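Local structure of GRMZM2G135359 pseudokinase (Zea mays, 6CPY) at residues A[284-287]-A[288-291]. The protein is a plant receptor-like pseudokinase whose kinase-like domain may bind ATP, though whether it has any protein kinase activity is uncertain. Sequence-based numbering, arbitrary orientation.
Sequences DRDP and KKRP
The loop between helix 269-282 and helix 293-304 carries the D-P-x-x-R-P motif familiar from the C-lobe of protein kinases, Asp286-Pro287-x-x-Arg290-Pro291, and its arginine reaches back to the backbone of Asp284, two residues before the motif. The guanidinium approaches Asp284 O side-on and grips that single oxygen with two nitrogens: Arg290 NE to Asp284 O is 2.8 Å, and Arg290 NH2 to Asp284 O is 3.0 Å. The oxygen lies within 7° of the guanidinium plane, and NE arrives in the carbonyl plane, whereas NH2 is tilted from it. Over one face of the group sits Pro287, its CA 3.7 Å above the plane. Arg290 thereby ties the loop between the last two C-lobe helices of the kinase fold to helix 214-230, where NH1 bonds to Glu215 O and the side chain touches Val218 and Arg219. With an alanine in place of Arg290, Asp284 O is likely to lose both of these donors, and Glu215 O its bond from NH1, weakening the loop's hold on that helix. Asp284 itself forms an Asx turn: with CG anti to the backbone N (chi1 -162°), OD1 accepts from Asp286 N at 3.0 Å through its anti lone pair, while OD2 makes a salt bridge with Arg280. Across the turn, Lys289 bends at its last torsion and brings NZ to Asp286 OD2, a 2.8 Å salt bridge that uses the anti lone pair of OD2. A water links Lys289 NZ to Asp284 OD1, and the lysine's CB and CD lie against the carboxylate of Asp284. The other oxygen of the second aspartate is engaged too: Lys288 N donates to Asp286 OD1 at 3.1 Å, coming from above the carboxylate plane. Lys289 N adds a backbone bond to Asp286 O of 3.0 Å.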
# COMPACT_ATOMS: atom_id res chain seq x y z
N ASP A 284 19.23 3.00 -8.59
CA ASP A 284 20.53 2.51 -9.05
C ASP A 284 20.48 1.00 -9.25
O ASP A 284 19.97 0.28 -8.40
CB ASP A 284 21.64 2.87 -8.06
CG ASP A 284 23.03 2.79 -8.69
OD1 ASP A 284 23.54 1.66 -8.90
OD2 ASP A 284 23.61 3.86 -8.98
N ARG A 285 21.01 0.54 -10.38
CA ARG A 285 20.95 -0.88 -10.74
C ARG A 285 21.71 -1.79 -9.78
O ARG A 285 21.42 -2.98 -9.70
CB ARG A 285 21.44 -1.08 -12.17
CG ARG A 285 20.47 -0.58 -13.21
CD ARG A 285 21.06 -0.68 -14.60
NE ARG A 285 20.16 -0.16 -15.62
CZ ARG A 285 19.21 -0.87 -16.25
NH1 ARG A 285 19.01 -2.15 -15.97
NH2 ARG A 285 18.46 -0.28 -17.16
N ASP A 286 22.68 -1.22 -9.06
CA ASP A 286 23.44 -1.94 -8.05
C ASP A 286 22.78 -1.74 -6.69
O ASP A 286 22.88 -0.65 -6.13
CB ASP A 286 24.89 -1.43 -8.03
CG ASP A 286 25.74 -2.09 -6.96
OD1 ASP A 286 25.25 -3.01 -6.28
OD2 ASP A 286 26.91 -1.67 -6.81
N PRO A 287 22.13 -2.79 -6.15
CA PRO A 287 21.41 -2.64 -4.87
C PRO A 287 22.26 -2.15 -3.70
O PRO A 287 21.72 -1.50 -2.80
CB PRO A 287 20.88 -4.05 -4.59
CG PRO A 287 20.81 -4.70 -5.93
CD PRO A 287 21.98 -4.15 -6.69
N LYS A 288 23.56 -2.43 -3.71
CA LYS A 288 24.46 -1.98 -2.64
C LYS A 288 24.63 -0.46 -2.63
O LYS A 288 24.90 0.12 -1.57
CB LYS A 288 25.84 -2.63 -2.75
CG LYS A 288 25.86 -4.13 -2.54
CD LYS A 288 27.27 -4.68 -2.71
CE LYS A 288 27.26 -6.19 -2.91
NZ LYS A 288 26.68 -6.59 -4.22
N LYS A 289 24.49 0.17 -3.79
CA LYS A 289 24.63 1.63 -3.91
C LYS A 289 23.37 2.41 -3.48
O LYS A 289 23.44 3.62 -3.36
CB LYS A 289 24.99 2.03 -5.35
CG LYS A 289 26.39 1.62 -5.79
CD LYS A 289 26.78 2.33 -7.08
CE LYS A 289 28.05 1.75 -7.69
NZ LYS A 289 27.82 0.47 -8.41
N ARG A 290 22.24 1.73 -3.28
CA ARG A 290 21.00 2.43 -2.91
C ARG A 290 21.01 2.82 -1.44
O ARG A 290 21.61 2.14 -0.62
CB ARG A 290 19.77 1.56 -3.16
CG ARG A 290 19.57 1.21 -4.61
CD ARG A 290 18.51 0.14 -4.78
NE ARG A 290 18.60 -0.44 -6.11
CZ ARG A 290 18.14 -1.64 -6.45
NH1 ARG A 290 17.52 -2.42 -5.56
NH2 ARG A 290 18.30 -2.07 -7.69
N PRO A 291 20.32 3.92 -1.10
CA PRO A 291 20.19 4.29 0.29
C PRO A 291 19.19 3.40 1.05
O PRO A 291 18.39 2.68 0.43
CB PRO A 291 19.67 5.73 0.22
CG PRO A 291 18.93 5.80 -1.07
CD PRO A 291 19.65 4.88 -2.00
O HOH W 1 25.67 1.33 -10.39